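Tudor domain-containing protein 1 (Mus musculus, PDB 4B9W) takes part in the piRNA pathway that represses transposable elements during spermatogenesis, with Tudor domains that bind Piwi proteins methylated on arginine. Local coordinates at residues E43-D46 and D47-S51; S77-G80 and N81-A85; L179-P182 and Y183-I187; H142-K145 and E146-A149. One frame throughout, in Å; residues are numbered along the deposited sequence.

Contact 1: residues E43-D46 and D47-S51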
# COMPACT_ATOMS: atom_id res chain seq x y z
N GLU A 43 4.44 20.52 20.03
CA GLU A 43 4.83 20.42 21.43
C GLU A 43 4.11 19.26 22.15
O GLU A 43 4.74 18.50 22.90
CB GLU A 43 4.56 21.73 22.16
CG GLU A 43 4.98 21.62 23.62
CD GLU A 43 4.90 22.93 24.37
OE1 GLU A 43 4.32 23.89 23.82
OE2 GLU A 43 5.41 22.98 25.51
N LYS A 44 2.81 19.13 21.94
CA LYS A 44 2.06 18.01 22.53
C LYS A 44 2.60 16.66 22.02
O LYS A 44 2.67 15.69 22.79
CB LYS A 44 0.57 18.11 22.20
CG LYS A 44 -0.17 19.18 23.00
CD LYS A 44 -1.51 19.51 22.36
CE LYS A 44 -2.42 20.29 23.31
NZ LYS A 44 -3.58 20.83 22.53
N LEU A 45 2.98 16.60 20.74
CA LEU A 45 3.55 15.39 20.17
C LEU A 45 4.93 15.05 20.76
O LEU A 45 5.19 13.89 21.07
CB LEU A 45 3.64 15.50 18.65
CG LEU A 45 4.24 14.30 17.93
CD1 LEU A 45 3.40 13.05 18.19
CD2 LEU A 45 4.33 14.65 16.45
N ASP A 46 5.80 16.05 20.92
CA ASP A 46 7.05 15.88 21.71
C ASP A 46 6.79 15.35 23.12
O ASP A 46 7.46 14.44 23.60
CB ASP A 46 7.80 17.22 21.86
CG ASP A 46 8.52 17.65 20.61
OD1 ASP A 46 8.88 16.79 19.77
OD2 ASP A 46 8.76 18.88 20.47
N ASP A 47 5.80 15.93 23.79
CA ASP A 47 5.50 15.50 25.16
C ASP A 47 5.01 14.05 25.25
O ASP A 47 5.42 13.30 26.13
CB ASP A 47 4.51 16.46 25.82
CG ASP A 47 5.11 17.84 26.08
OD1 ASP A 47 6.31 17.91 26.45
OD2 ASP A 47 4.40 18.84 25.91
N LEU A 48 4.14 13.67 24.31
CA LEU A 48 3.63 12.31 24.23
C LEU A 48 4.76 11.32 23.98
O LEU A 48 4.83 10.27 24.61
CB LEU A 48 2.57 12.19 23.13
CG LEU A 48 2.08 10.78 22.80
CD1 LEU A 48 1.47 10.12 24.03
CD2 LEU A 48 1.10 10.79 21.64
N ASN A 49 5.63 11.66 23.04
CA ASN A 49 6.77 10.82 22.66
C ASN A 49 7.74 10.62 23.81
O ASN A 49 8.28 9.52 24.00
CB ASN A 49 7.50 11.40 21.45
CG ASN A 49 6.69 11.24 20.17
OD1 ASN A 49 5.79 10.40 20.09
ND2 ASN A 49 7.00 12.07 19.16
N GLN A 50 7.97 11.69 24.57
CA GLN A 50 8.74 11.58 25.79
C GLN A 50 8.05 10.59 26.73
O GLN A 50 8.68 9.68 27.26
CB GLN A 50 8.90 12.95 26.44
CG GLN A 50 9.57 12.91 27.80
CD GLN A 50 10.87 12.16 27.75
OE1 GLN A 50 11.80 12.60 27.09
NE2 GLN A 50 10.94 11.00 28.43
N SER A 51 6.74 10.74 26.90
CA SER A 51 6.01 9.84 27.78
C SER A 51 6.05 8.39 27.29
O SER A 51 6.04 7.47 28.10
CB SER A 51 4.56 10.30 27.96
OG SER A 51 4.50 11.47 28.74
O HOH W 1 9.16 14.10 19.19
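Two and a half turns of helix 41-57 form this contact, with E43, K44, L45 and D46 each meeting the residue four places on. Four regular backbone bonds run from D47, L48, N49 and Q50 to these residues, and the one from D47 N to E43 O is 2.9 Å long. On the outer face two acidic side chains pass each other. D47 OD2 lies 3.6 Å from E43 CG. D47 OD2 is 4.3 Å from E43 OE2, with the carboxylate planes 49° apart. Such like charges probably repel, and D47 OD2 also sits 3.0 Å from the acceptor E43 O. On the side of L45 and N49 the contact is different. N49 has CG anti to its carbonyl carbon (chi1 -72°), which lays the amide back over L45. There N49 ND2 lies 3.8 Å from L45 CG. A water donates to D46 OD1 at 2.8 Å and accepts from N49 ND2 at 3.0 Å. N49 ND2 also gives a weak bond to the hydroxyl of Y103. The arrangement is that of an amphipathic helix, charged outside, with L48 on R84 of strand 81-90 and the loop at F121, and L45 on the loop at D102.

Contact 2: residues S77-G80 and N81-A85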
# COMPACT_ATOMS: atom_id res chain seq x y z
N SER A 77 13.72 2.02 14.20
CA SER A 77 15.17 1.82 14.17
C SER A 77 15.91 3.00 13.54
O SER A 77 17.08 3.22 13.83
CB SER A 77 15.50 0.54 13.41
OG SER A 77 14.90 0.64 12.14
N GLY A 78 15.23 3.75 12.67
CA GLY A 78 15.74 5.02 12.14
C GLY A 78 16.32 5.97 13.19
O GLY A 78 17.38 6.55 12.95
N ASP A 79 15.66 6.15 14.33
CA ASP A 79 16.24 6.97 15.41
C ASP A 79 16.30 6.29 16.79
O ASP A 79 16.75 6.90 17.75
CB ASP A 79 15.48 8.30 15.54
CG ASP A 79 14.06 8.11 16.07
OD1 ASP A 79 13.62 6.95 16.22
OD2 ASP A 79 13.38 9.13 16.32
N GLY A 80 15.84 5.05 16.90
CA GLY A 80 15.96 4.30 18.15
C GLY A 80 15.01 4.69 19.26
O GLY A 80 15.29 4.49 20.43
N ASN A 81 13.85 5.23 18.88
CA ASN A 81 12.83 5.61 19.85
C ASN A 81 11.51 4.91 19.57
O ASN A 81 11.26 4.43 18.45
CB ASN A 81 12.64 7.12 19.81
CG ASN A 81 13.90 7.90 20.19
OD1 ASN A 81 14.58 7.56 21.17
ND2 ASN A 81 14.22 8.94 19.43
N TRP A 82 10.63 4.88 20.56
CA TRP A 82 9.28 4.33 20.38
C TRP A 82 8.28 5.38 19.90
O TRP A 82 8.33 6.54 20.29
CB TRP A 82 8.84 3.68 21.66
CG TRP A 82 9.71 2.49 22.01
CD1 TRP A 82 11.02 2.49 22.51
CD2 TRP A 82 9.37 1.07 21.85
NE1 TRP A 82 11.49 1.22 22.67
CE2 TRP A 82 10.55 0.31 22.30
CE3 TRP A 82 8.26 0.37 21.38
CZ2 TRP A 82 10.58 -1.07 22.30
CZ3 TRP A 82 8.30 -1.03 21.39
CH2 TRP A 82 9.43 -1.73 21.85
N TYR A 83 7.38 4.99 19.01
CA TYR A 83 6.32 5.90 18.59
C TYR A 83 4.99 5.17 18.49
O TYR A 83 4.94 3.94 18.53
CB TYR A 83 6.67 6.52 17.24
CG TYR A 83 7.93 7.36 17.28
CD1 TYR A 83 7.88 8.68 17.68
CD2 TYR A 83 9.17 6.82 16.91
CE1 TYR A 83 9.02 9.46 17.73
CE2 TYR A 83 10.32 7.59 16.95
CZ TYR A 83 10.24 8.91 17.35
OH TYR A 83 11.36 9.70 17.40
N ARG A 84 3.93 5.94 18.33
CA ARG A 84 2.59 5.41 18.12
C ARG A 84 2.50 4.79 16.73
O ARG A 84 3.11 5.29 15.78
CB ARG A 84 1.55 6.49 18.28
CG ARG A 84 1.55 7.13 19.67
CD ARG A 84 0.29 7.90 19.93
NE ARG A 84 0.18 9.12 19.13
CZ ARG A 84 -0.86 9.94 19.17
NH1 ARG A 84 -1.90 9.67 19.95
NH2 ARG A 84 -0.89 11.03 18.40
N ALA A 85 1.76 3.70 16.63
CA ALA A 85 1.65 2.98 15.38
C ALA A 85 0.34 2.18 15.31
O ALA A 85 -0.31 1.94 16.33
CB ALA A 85 2.84 2.07 15.22
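This is a local polar contact, in which D79 of the tight turn between strands 71-76 and 81-90 reaches N81 and, within the second strand, Y83. The turn closes a beta hairpin of the five-stranded sheet of the extended Tudor domain TD3. G80 and N81 both face F76 in a G1 beta bulge, and G80 has a positive phi. The D79 carboxylate takes three bonds. N81 N donates to D79 OD1 at 3.2 Å, arriving from well above the carboxylate plane. N81 ND2 gives a weak bond of 3.2 Å to D79 OD2, with the amide turned 69° from the carboxylate. Y83 OH donates to the same D79 OD2 at a modelled 2.4 Å, so short that the value is doubtful. D79 comes to the edge of the Y83 ring, and its carboxylate is nearly coplanar with that ring, 19° apart. The turn at chi1 (69°) sets D79 CG between its own backbone N and carbonyl carbon, from where the oxygens reach forward to the strand. With an alanine in place of N81 the weak amide bond to D79 OD2 would be gone, and the carboxylate would probably be somewhat freer to turn, held by the backbone N-H and Y83. The Y83 ring also meets Y103 edge-to-face. D79 and Y83 both pack on a modified side chain of the bound peptide, which carries dimethylarginine. The chemistry is consistent with a tyrosine hydroxyl oriented by an acid beside the ligand, with a negative charge that probably suits a cationic guest.

Contact 3: residues L179-P182 and Y183-I187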
# COMPACT_ATOMS: atom_id res chain seq x y z
N LEU A 179 5.85 30.90 1.71
CA LEU A 179 5.78 32.32 2.07
C LEU A 179 7.05 32.78 2.80
O LEU A 179 7.02 33.74 3.55
CB LEU A 179 4.54 32.57 2.94
CG LEU A 179 3.21 32.27 2.24
CD1 LEU A 179 2.04 32.25 3.20
CD2 LEU A 179 2.99 33.29 1.13
N SER A 180 8.16 32.10 2.54
CA SER A 180 9.41 32.37 3.24
C SER A 180 10.07 33.64 2.70
O SER A 180 10.96 34.19 3.32
CB SER A 180 10.36 31.16 3.13
OG SER A 180 10.68 30.87 1.77
N THR A 181 9.64 34.09 1.52
CA THR A 181 9.98 35.43 1.03
C THR A 181 8.70 36.23 0.71
O THR A 181 7.58 35.71 0.76
CB THR A 181 10.90 35.35 -0.20
OG1 THR A 181 10.12 35.18 -1.38
CG2 THR A 181 11.92 34.19 -0.07
N PRO A 182 8.86 37.52 0.34
CA PRO A 182 7.70 38.31 -0.11
C PRO A 182 7.06 37.81 -1.41
O PRO A 182 5.96 38.22 -1.73
CB PRO A 182 8.28 39.72 -0.30
CG PRO A 182 9.53 39.72 0.53
CD PRO A 182 10.08 38.35 0.36
N TYR A 183 7.75 36.95 -2.16
CA TYR A 183 7.24 36.39 -3.39
C TYR A 183 6.63 35.02 -3.09
O TYR A 183 7.36 34.06 -2.90
CB TYR A 183 8.37 36.26 -4.39
CG TYR A 183 7.99 35.89 -5.80
CD1 TYR A 183 7.61 36.87 -6.71
CD2 TYR A 183 8.11 34.58 -6.27
CE1 TYR A 183 7.30 36.56 -8.02
CE2 TYR A 183 7.79 34.24 -7.58
CZ TYR A 183 7.38 35.24 -8.45
OH TYR A 183 7.10 34.94 -9.75
N PRO A 184 5.28 34.93 -3.03
CA PRO A 184 4.70 33.63 -2.75
C PRO A 184 4.94 32.64 -3.89
O PRO A 184 4.96 33.01 -5.06
CB PRO A 184 3.21 33.92 -2.53
CG PRO A 184 2.99 35.36 -2.81
CD PRO A 184 4.28 35.98 -3.24
N LYS A 185 5.20 31.38 -3.53
CA LYS A 185 5.48 30.34 -4.53
C LYS A 185 4.51 29.19 -4.26
O LYS A 185 4.53 28.56 -3.20
CB LYS A 185 6.97 29.91 -4.46
CG LYS A 185 7.94 31.11 -4.40
CD LYS A 185 9.34 30.91 -3.78
CE LYS A 185 9.63 31.53 -2.37
NZ LYS A 185 8.64 32.36 -1.56
N ILE A 186 3.60 28.98 -5.21
CA ILE A 186 2.63 27.89 -5.12
C ILE A 186 3.28 26.68 -5.76
O ILE A 186 3.65 26.70 -6.97
CB ILE A 186 1.31 28.22 -5.84
CG1 ILE A 186 0.72 29.52 -5.28
CG2 ILE A 186 0.32 27.05 -5.69
CD1 ILE A 186 -0.70 29.84 -5.72
N ILE A 187 3.42 25.62 -4.96
CA ILE A 187 4.30 24.53 -5.33
C ILE A 187 3.83 23.87 -6.64
O ILE A 187 4.63 23.62 -7.55
CB ILE A 187 4.46 23.53 -4.16
CG1 ILE A 187 4.90 24.24 -2.85
CG2 ILE A 187 5.42 22.42 -4.54
CD1 ILE A 187 6.09 25.17 -2.99
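The hairpin loop between strands 171-178 and 185-186 is held by T181, which forms an ST turn: Y183 N donates to T181 OG1 at 3.1 Å. This polar side is the tight one. The same T181 OG1 accepts a second bond, 3.2 Å from K185 NZ. The K185 chain approaches T181 at about a right angle and bends back at chi3 (-107°) and chi4 (-2°), which carries its amine over the loop. There K185 NZ also donates to Y183 O, at a modelled 2.5 Å, which is doubtful, and to the carbonyl of D178. As modelled, the amine reaches three oxygens, T181 OG1, Y183 O and D178 O, although the near-eclipsed last torsion makes the detail of its end doubtful. S180 turns its hydroxyl to D178 instead. The other side is looser and largely exposed. The Y183 ring leads away from the loop. L179 leans on Q161 of strand 160-168, while P184 rests on T177. P182 and P184 stand close together at the loop end, where P184 CD lies 3.2 Å from P182 O. The apolar packing comes down to a single pair, the L179 methyl CD2 touching P184 CB at 3.7 Å.

Contact 4: residues H142-K145 and E146-A149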
# COMPACT_ATOMS: atom_id res chain seq x y z
N HIS A 142 2.00 7.46 -13.53
CA HIS A 142 2.80 7.26 -12.33
C HIS A 142 3.59 8.49 -12.11
O HIS A 142 4.09 9.08 -13.06
CB HIS A 142 3.74 6.07 -12.52
CG HIS A 142 3.04 4.74 -12.69
ND1 HIS A 142 2.42 4.11 -11.67
CD2 HIS A 142 2.88 3.92 -13.82
CE1 HIS A 142 1.89 2.95 -12.12
NE2 HIS A 142 2.17 2.83 -13.43
N TRP A 143 3.70 8.88 -10.85
CA TRP A 143 4.60 9.96 -10.46
C TRP A 143 6.04 9.60 -10.71
O TRP A 143 6.52 8.59 -10.19
CB TRP A 143 4.41 10.27 -8.97
CG TRP A 143 3.01 10.69 -8.62
CD1 TRP A 143 2.07 9.97 -7.89
CD2 TRP A 143 2.33 11.94 -8.98
NE1 TRP A 143 0.91 10.67 -7.76
CE2 TRP A 143 1.00 11.87 -8.38
CE3 TRP A 143 2.69 13.08 -9.69
CZ2 TRP A 143 0.07 12.90 -8.52
CZ3 TRP A 143 1.75 14.10 -9.81
CH2 TRP A 143 0.48 14.01 -9.24
N THR A 144 6.74 10.39 -11.52
CA THR A 144 8.16 10.14 -11.79
C THR A 144 9.02 10.51 -10.57
O THR A 144 8.60 11.33 -9.75
CB THR A 144 8.64 10.96 -13.00
OG1 THR A 144 8.43 12.36 -12.75
CG2 THR A 144 7.91 10.53 -14.28
N LYS A 145 10.20 9.87 -10.45
CA LYS A 145 11.23 10.26 -9.47
C LYS A 145 11.57 11.74 -9.58
O LYS A 145 11.73 12.44 -8.58
CB LYS A 145 12.53 9.49 -9.70
CG LYS A 145 12.54 8.04 -9.28
CD LYS A 145 13.94 7.44 -9.43
CE LYS A 145 14.31 7.17 -10.88
NZ LYS A 145 15.57 6.39 -10.98
N GLU A 146 11.72 12.20 -10.82
CA GLU A 146 12.00 13.63 -11.12
C GLU A 146 10.93 14.56 -10.57
O GLU A 146 11.25 15.55 -9.93
CB GLU A 146 12.16 13.86 -12.65
CG GLU A 146 13.04 15.05 -13.05
CD GLU A 146 12.97 15.41 -14.54
OE1 GLU A 146 12.38 14.64 -15.33
OE2 GLU A 146 13.51 16.47 -14.94
N ALA A 147 9.65 14.24 -10.81
CA ALA A 147 8.54 15.05 -10.27
C ALA A 147 8.58 15.02 -8.75
O ALA A 147 8.42 16.04 -8.07
CB ALA A 147 7.20 14.57 -10.80
N THR A 148 8.84 13.84 -8.19
CA THR A 148 8.88 13.71 -6.73
C THR A 148 10.08 14.43 -6.11
O THR A 148 9.94 15.14 -5.11
CB THR A 148 8.77 12.22 -6.32
OG1 THR A 148 7.51 11.70 -6.79
CG2 THR A 148 8.84 12.07 -4.81
N ALA A 149 11.26 14.29 -6.71
CA ALA A 149 12.45 14.97 -6.19
C ALA A 149 12.37 16.51 -6.34
O ALA A 149 12.87 17.28 -5.49
CB ALA A 149 13.71 14.41 -6.84
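T144 has chi1 of 58°, which sets OG1 between its backbone N and carbonyl carbon and turns it to the backbone N-H of A147. This is the N-cap of helix 145-155. A147 N donates to T144 OG1 at 3.0 Å, with an N-H...O angle of 156°. The hydroxyl oxygen also lies close against A147 CB, at 3.2 Å. Meanwhile the backbone of T144 starts the helical ladder, since T148 N donates to T144 O at 3.0 Å. In T148, OG1 stands beside its own backbone N (chi1 -61°) and comes to 3.2 Å from T144 O, but where its proton goes is not settled. A149 N gives the next bond, to K145 O. A valine in place of T144 would remove the hydroxyl, so the A147 N-H at the first turn would probably lose its acceptor and the helix start would be less firmly capped. The cap lies beside two interfaces. K145 NZ bonds to the carbonyl of A66 of the second subunit, and K145 N to the carboxylate of E67 of that subunit. K145 and T148 each pack on an aromatic side chain of the bound peptide, and W143 packs on the peptide backbone. On the side of the tryptophan, T148 OG1 stands 4.1 Å from W143 CB.

All four contacts are local, and none lies wholly in the core. Contacts 1 and 3 are at the surface, while contacts 2 and 4 are partly buried and touch the bound peptide. Contacts 1 and 2 touch each other, through L48 with R84 and N49 with Y83, and so join helix 41-57 to the Tudor sheet. Contacts 3 and 4 lie elsewhere: a hairpin loop and a helix start, their nearest atoms about 8 Å apart. The chemistry follows the place. Helix ladder and acidic surface mark contact 1, a carboxylate near the ligand contact 2. Threonine hydroxyls take backbone N-H groups in contacts 3 and 4, and contact 4 also meets the second subunit.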